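Local coordinates for clostripain-related protein (Bacteroides thetaiotaomicron, PDB 6N9J) that is a secreted cysteine protease of the clostripain (C11) family, which probably cleaves peptide bonds through a catalytic cysteine, at residues Asn91-Thr94 with Thr95-His99; Asn136-Ile140 with Pro141-Glu145. All coordinates share one frame; numbering follows the deposited sequence.

Contact 1: Asn91-Thr94 with Thr95-His99; sequences NVFT and TAFSH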
ATOM      1  N   ASN A  91     -12.974  -3.610  15.266  1.00 27.23           N
ATOM      2  CA  ASN A  91     -13.165  -4.819  16.070  1.00 28.66           C
ATOM      3  C   ASN A  91     -12.074  -5.853  15.786  1.00 27.03           C
ATOM      4  O   ASN A  91     -11.525  -6.469  16.713  1.00 27.42           O
ATOM      5  CB  ASN A  91     -14.551  -5.419  15.820  1.00 31.51           C
ATOM      6  CG  ASN A  91     -14.805  -6.688  16.639  1.00 37.13           C
ATOM      7  OD1 ASN A  91     -14.710  -7.804  16.123  1.00 39.92           O
ATOM      8  ND2 ASN A  91     -15.137  -6.519  17.919  1.00 36.25           N
ATOM      9  N   VAL A  92     -11.747  -6.033  14.506  1.00 20.52           N
ATOM     10  CA  VAL A  92     -10.668  -6.939  14.135  1.00 18.96           C
ATOM     11  C   VAL A  92      -9.364  -6.511  14.793  1.00 21.21           C
ATOM     12  O   VAL A  92      -8.669  -7.336  15.382  1.00 25.33           O
ATOM     13  CB  VAL A  92     -10.466  -7.000  12.611  1.00 19.27           C
ATOM     14  CG1 VAL A  92      -9.229  -7.827  12.271  1.00 18.12           C
ATOM     15  CG2 VAL A  92     -11.702  -7.561  11.935  1.00 21.73           C
ATOM     16  N   PHE A  93      -9.038  -5.221  14.679  1.00 20.04           N
ATOM     17  CA  PHE A  93      -7.825  -4.653  15.275  1.00 18.33           C
ATOM     18  C   PHE A  93      -7.758  -4.873  16.778  1.00 19.49           C
ATOM     19  O   PHE A  93      -6.759  -5.336  17.301  1.00 21.72           O
ATOM     20  CB  PHE A  93      -7.741  -3.144  15.025  1.00 19.20           C
ATOM     21  CG  PHE A  93      -7.353  -2.762  13.618  1.00 20.97           C
ATOM     22  CD1 PHE A  93      -6.838  -3.695  12.740  1.00 20.87           C
ATOM     23  CD2 PHE A  93      -7.488  -1.447  13.189  1.00 21.69           C
ATOM     24  CE1 PHE A  93      -6.479  -3.333  11.452  1.00 21.58           C
ATOM     25  CE2 PHE A  93      -7.137  -1.079  11.894  1.00 21.66           C
ATOM     26  CZ  PHE A  93      -6.624  -2.029  11.030  1.00 20.85           C
ATOM     27  N   THR A  94      -8.824  -4.481  17.464  1.00 21.89           N
ATOM     28  CA  THR A  94      -8.888  -4.525  18.912  1.00 25.92           C
ATOM     29  C   THR A  94      -8.642  -5.941  19.414  1.00 28.46           C
ATOM     30  O   THR A  94      -7.871  -6.152  20.343  1.00 30.23           O
ATOM     31  CB  THR A  94     -10.245  -4.015  19.415  1.00 29.96           C
ATOM     32  OG1 THR A  94     -10.374  -2.626  19.081  1.00 32.24           O
ATOM     33  CG2 THR A  94     -10.361  -4.174  20.918  1.00 30.51           C
ATOM     34  N   THR A  95      -9.279  -6.907  18.768  1.00 27.52           N
ATOM     35  CA  THR A  95      -9.118  -8.315  19.110  1.00 24.80           C
ATOM     36  C   THR A  95      -7.703  -8.812  18.840  1.00 23.80           C
ATOM     37  O   THR A  95      -7.095  -9.477  19.679  1.00 25.40           O
ATOM     38  CB  THR A  95     -10.108  -9.196  18.314  1.00 24.92           C
ATOM     39  OG1 THR A  95     -11.448  -8.771  18.573  1.00 27.15           O
ATOM     40  CG2 THR A  95      -9.964 -10.649  18.699  1.00 26.13           C
ATOM     41  N   ALA A  96      -7.193  -8.496  17.653  1.00 21.92           N
ATOM     42  CA  ALA A  96      -5.896  -8.989  17.217  1.00 21.87           C
ATOM     43  C   ALA A  96      -4.760  -8.568  18.151  1.00 22.66           C
ATOM     44  O   ALA A  96      -3.929  -9.388  18.541  1.00 21.07           O
ATOM     45  CB  ALA A  96      -5.607  -8.508  15.804  1.00 20.69           C
ATOM     46  N   PHE A  97      -4.716  -7.282  18.487  1.00 21.28           N
ATOM     47  CA  PHE A  97      -3.581  -6.750  19.214  1.00 23.45           C
ATOM     48  C   PHE A  97      -3.778  -6.861  20.713  1.00 25.57           C
ATOM     49  O   PHE A  97      -2.846  -6.623  21.471  1.00 28.14           O
ATOM     50  CB  PHE A  97      -3.320  -5.299  18.808  1.00 23.12           C
ATOM     51  CG  PHE A  97      -3.049  -5.141  17.350  1.00 20.71           C
ATOM     52  CD1 PHE A  97      -1.960  -5.762  16.772  1.00 20.27           C
ATOM     53  CD2 PHE A  97      -3.902  -4.408  16.546  1.00 22.10           C
ATOM     54  CE1 PHE A  97      -1.715  -5.641  15.416  1.00 20.09           C
ATOM     55  CE2 PHE A  97      -3.658  -4.279  15.190  1.00 21.22           C
ATOM     56  CZ  PHE A  97      -2.560  -4.903  14.627  1.00 20.82           C
ATOM     57  N   SER A  98      -4.988  -7.232  21.129  1.00 22.58           N
ATOM     58  CA  SER A  98      -5.253  -7.539  22.527  1.00 26.20           C
ATOM     59  C   SER A  98      -4.827  -8.958  22.871  1.00 26.26           C
ATOM     60  O   SER A  98      -4.255  -9.198  23.929  1.00 27.36           O
ATOM     61  CB  SER A  98      -6.730  -7.363  22.864  1.00 29.38           C
ATOM     62  OG  SER A  98      -7.047  -5.989  22.925  1.00 34.66           O
ATOM     63  N   HIS A  99      -5.113  -9.900  21.979  1.00 22.66           N
ATOM     64  CA  HIS A  99      -4.722 -11.284  22.218  1.00 25.70           C
ATOM     65  C   HIS A  99      -3.216 -11.444  22.073  1.00 26.64           C
ATOM     66  O   HIS A  99      -2.621 -12.331  22.666  1.00 28.41           O
ATOM     67  CB  HIS A  99      -5.443 -12.238  21.257  1.00 26.32           C
ATOM     68  CG  HIS A  99      -6.833 -12.590  21.683  1.00 28.93           C
ATOM     69  ND1 HIS A  99      -7.864 -11.675  21.697  1.00 29.30           N
ATOM     70  CD2 HIS A  99      -7.360 -13.758  22.125  1.00 32.60           C
ATOM     71  CE1 HIS A  99      -8.966 -12.264  22.126  1.00 32.58           C
ATOM     72  NE2 HIS A  99      -8.687 -13.528  22.392  1.00 34.58           N
TER

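Contact 2: Asn136-Ile140 with Pro141-Glu145; sequences NRMNI and PDLNE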
ATOM      1  N   ASN A 136     -18.940  -1.567  -1.369  1.00 29.44           N
ATOM      2  CA  ASN A 136     -18.374  -0.732  -0.312  1.00 27.53           C
ATOM      3  C   ASN A 136     -16.863  -0.561  -0.411  1.00 24.27           C
ATOM      4  O   ASN A 136     -16.140  -1.512  -0.696  1.00 23.55           O
ATOM      5  CB  ASN A 136     -18.712  -1.307   1.059  1.00 29.48           C
ATOM      6  CG  ASN A 136     -20.179  -1.293   1.338  1.00 30.06           C
ATOM      7  OD1 ASN A 136     -20.838  -2.327   1.276  1.00 34.24           O
ATOM      8  ND2 ASN A 136     -20.711  -0.121   1.646  1.00 27.91           N
ATOM      9  N   ARG A 137     -16.395   0.660  -0.167  1.00 22.89           N
ATOM     10  CA  ARG A 137     -14.969   0.969  -0.207  1.00 23.01           C
ATOM     11  C   ARG A 137     -14.621   1.895   0.947  1.00 22.56           C
ATOM     12  O   ARG A 137     -15.489   2.596   1.463  1.00 25.86           O
ATOM     13  CB  ARG A 137     -14.596   1.607  -1.542  1.00 25.05           C
ATOM     14  CG  ARG A 137     -15.011   0.761  -2.733  1.00 25.74           C
ATOM     15  CD  ARG A 137     -14.703   1.409  -4.047  1.00 25.36           C
ATOM     16  NE  ARG A 137     -15.474   0.782  -5.122  1.00 27.72           N
ATOM     17  CZ  ARG A 137     -15.389   1.126  -6.405  1.00 27.82           C
ATOM     18  NH1 ARG A 137     -14.555   2.090  -6.776  1.00 24.12           N
ATOM     19  NH2 ARG A 137     -16.138   0.509  -7.312  1.00 29.14           N
ATOM     20  N   MET A 138     -13.359   1.913   1.349  1.00 17.03           N
ATOM     21  CA  MET A 138     -12.981   2.686   2.521  1.00 17.72           C
ATOM     22  C   MET A 138     -12.296   3.999   2.134  1.00 17.30           C
ATOM     23  O   MET A 138     -11.316   4.011   1.399  1.00 18.74           O
ATOM     24  CB  MET A 138     -12.069   1.847   3.442  1.00 14.16           C
ATOM     25  CG  MET A 138     -12.226   2.148   4.935  1.00 20.59           C
ATOM     26  SD  MET A 138     -11.089   1.262   6.055  1.00 14.16           S
ATOM     27  CE  MET A 138     -11.818   1.699   7.620  1.00 24.18           C
ATOM     28  N   ASN A 139     -12.824   5.107   2.629  1.00 17.38           N
ATOM     29  CA  ASN A 139     -12.197   6.404   2.412  1.00 17.47           C
ATOM     30  C   ASN A 139     -11.014   6.560   3.368  1.00 20.83           C
ATOM     31  O   ASN A 139     -11.057   6.059   4.491  1.00 19.63           O
ATOM     32  CB  ASN A 139     -13.221   7.527   2.599  1.00 17.80           C
ATOM     33  CG  ASN A 139     -14.247   7.575   1.472  1.00 22.15           C
ATOM     34  OD1 ASN A 139     -13.940   8.028   0.370  1.00 25.60           O
ATOM     35  ND2 ASN A 139     -15.475   7.123   1.746  1.00 24.35           N
ATOM     36  N   ILE A 140      -9.957   7.234   2.927  1.00 22.28           N
ATOM     37  CA  ILE A 140      -8.731   7.312   3.720  1.00 22.42           C
ATOM     38  C   ILE A 140      -8.938   7.954   5.103  1.00 22.81           C
ATOM     39  O   ILE A 140      -8.325   7.511   6.068  1.00 25.23           O
ATOM     40  CB  ILE A 140      -7.615   8.064   2.957  1.00 23.07           C
ATOM     41  CG1 ILE A 140      -7.435   7.456   1.566  1.00 19.71           C
ATOM     42  CG2 ILE A 140      -6.295   8.013   3.732  1.00 22.05           C
ATOM     43  CD1 ILE A 140      -7.124   5.981   1.582  1.00 16.53           C
ATOM     44  N   PRO A 141      -9.805   8.982   5.215  1.00 23.35           N
ATOM     45  CA  PRO A 141     -10.135   9.420   6.579  1.00 23.91           C
ATOM     46  C   PRO A 141     -10.787   8.342   7.457  1.00 25.63           C
ATOM     47  O   PRO A 141     -10.576   8.354   8.669  1.00 25.40           O
ATOM     48  CB  PRO A 141     -11.097  10.578   6.333  1.00 23.37           C
ATOM     49  CG  PRO A 141     -10.591  11.173   5.078  1.00 22.52           C
ATOM     50  CD  PRO A 141     -10.216   9.997   4.223  1.00 21.54           C
ATOM     51  N   ASP A 142     -11.559   7.437   6.858  1.00 27.24           N
ATOM     52  CA  ASP A 142     -12.158   6.320   7.598  1.00 27.69           C
ATOM     53  C   ASP A 142     -11.092   5.310   8.021  1.00 23.97           C
ATOM     54  O   ASP A 142     -11.131   4.790   9.131  1.00 23.03           O
ATOM     55  CB  ASP A 142     -13.237   5.616   6.760  1.00 28.91           C
ATOM     56  CG  ASP A 142     -14.481   6.466   6.571  1.00 32.34           C
ATOM     57  OD1 ASP A 142     -14.799   7.269   7.472  1.00 33.68           O
ATOM     58  OD2 ASP A 142     -15.147   6.325   5.521  1.00 35.18           O
ATOM     59  N   LEU A 143     -10.142   5.040   7.128  1.00 21.86           N
ATOM     60  CA  LEU A 143      -9.012   4.178   7.456  1.00 21.18           C
ATOM     61  C   LEU A 143      -8.183   4.761   8.606  1.00 23.03           C
ATOM     62  O   LEU A 143      -7.723   4.028   9.480  1.00 21.09           O
ATOM     63  CB  LEU A 143      -8.134   3.957   6.224  1.00 17.81           C
ATOM     64  CG  LEU A 143      -6.896   3.071   6.356  1.00 19.69           C
ATOM     65  CD1 LEU A 143      -7.251   1.662   6.850  1.00 19.04           C
ATOM     66  CD2 LEU A 143      -6.155   2.999   5.040  1.00 17.97           C
ATOM     67  N   ASN A 144      -7.994   6.078   8.601  1.00 25.47           N
ATOM     68  CA  ASN A 144      -7.226   6.745   9.652  1.00 27.28           C
ATOM     69  C   ASN A 144      -7.943   6.690  10.993  1.00 25.60           C
ATOM     70  O   ASN A 144      -7.316   6.694  12.048  1.00 29.19           O
ATOM     71  CB  ASN A 144      -6.945   8.206   9.271  1.00 29.32           C
ATOM     72  CG  ASN A 144      -5.832   8.816  10.093  1.00 32.20           C
ATOM     73  OD1 ASN A 144      -4.896   8.127  10.496  1.00 31.89           O
ATOM     74  ND2 ASN A 144      -5.926  10.116  10.346  1.00 34.22           N
ATOM     75  N   GLU A 145      -9.266   6.642  10.948  1.00 26.83           N
ATOM     76  CA  GLU A 145     -10.060   6.523  12.163  1.00 29.59           C
ATOM     77  C   GLU A 145      -9.988   5.103  12.722  1.00 27.03           C
ATOM     78  O   GLU A 145      -9.904   4.910  13.938  1.00 27.33           O
ATOM     79  CB  GLU A 145     -11.519   6.922  11.901  1.00 34.00           C
ATOM     80  CG  GLU A 145     -12.486   6.609  13.049  1.00 38.81           C
ATOM     81  CD  GLU A 145     -12.078   7.256  14.371  1.00 44.76           C
ATOM     82  OE1 GLU A 145     -11.432   8.327  14.334  1.00 47.87           O
ATOM     83  OE2 GLU A 145     -12.395   6.693  15.449  1.00 45.86           O
TER

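Contact 1: Asn91-Thr94 with Thr95-His99
The side chains of Phe-93 and Phe-97 lie side by side, one turn apart, and point the same way, their rings meeting obliquely where CD1 of Phe-93 comes 4.1 Å from CE2 of Phe-97. This is an i to i+4 pair on helix 86-99, which packs against the central mixed sheet of the clan CD protease fold; both rings reach Leu-14 of strand 9-18, and the Phe-97 ring also meets Tyr-105 with the planes at about 90°. With CG anti to its carbonyl carbon (chi1 -59°), the Phe-97 ring is carried back along the helix, and its CD2 lies 3.1 Å from Phe-93 O. That same oxygen accepts the N-H of Phe-97. Val-92 and Ala-96 add to the sheet-facing side, resting on Tyr-51 and Leu-49 of strand 46-53. The more exposed flank is polar, and its hydroxyls turn back onto the helix's own carbonyls. Ser-98 OG donates to Thr-94 O at 2.7 Å, next to a weak bond from Ser-98 N. Asn-91 O is gripped twice from opposite faces of its plane, by Thr-95 N at 3.1 Å and by Thr-95 OG1 at 3.0 Å.

Contact 2: Asn136-Ile140 with Pro141-Glu145
Met-138 lays its side chain across the first turn of the helix that follows it, meeting Leu-143 at about a right angle, with SD 3.9 Å from Leu-143 CD1. The chain is extended beyond CG, both chi2 (-176°) and chi3 (-171°) lying near 180°, which carries the thioether from the strand out over the backbone of the helix and sets CE 3.5 Å from Asp-142 O. Closer to its root, CG passes 4.0 Å from Asp-142 CB. Asp-142 in turn lies beside Asn-139, pointing the same way, with the amide and carboxylate planes turned 68° apart; OD2 stays 3.9 Å from Asn-139 ND2, which instead donates to Tyr-119 O. In the backbone, Asn-139 O accepts Leu-143 N at 3.0 Å and, more weakly, Asp-142 N. The segment is thus a strand-to-helix junction: strand 136-138, half of a two-stranded antiparallel hairpin with 127-130, runs straight into helix 140-146. Asn-139 sits at the N-cap position, although its side chain makes no capping bond. Pro-141, with no N-H to offer, fits the first turn. Ile-140 O is taken by Asn-144 N at 2.9 Å, which continues the helical pattern. Further out, Met-89 of helix 86-99 touches both Met-138 and Leu-143, while Val-86 touches Met-138 and Asp-142. Without the thioether, as with an alanine at Met-138, a gap is likely to open beside Leu-143 CD1, and Val-86 and Met-89 would probably lose the side chain they pack on. One residue beyond Leu-143, Asn-144 OD1 accepts a hydrogen bond from Arg-175 NE.

Contact 1 comes first along the chain, within helix 86-99, and contact 2 follows after strand 105-110 and the hairpin strand 127-130, at the junction between strand 136-138 and helix 140-146. Their centres are 18 Å apart and their nearest atoms about 6 Å, without touching. Helix 86-99 still joins them: Phe-93 of contact 1 touches Leu-147, just past the end of helix 140-146, while the earlier part of helix 86-99 meets the start of that helix. A salt bridge from Lys-90 to Glu-145 ties the two helices together. Contact 1 therefore belongs to the helical cover of the central sheet, and contact 2 lies where the 127-130/136-138 hairpin passes into helix 140-146, beside the N-terminal part of helix 86-99.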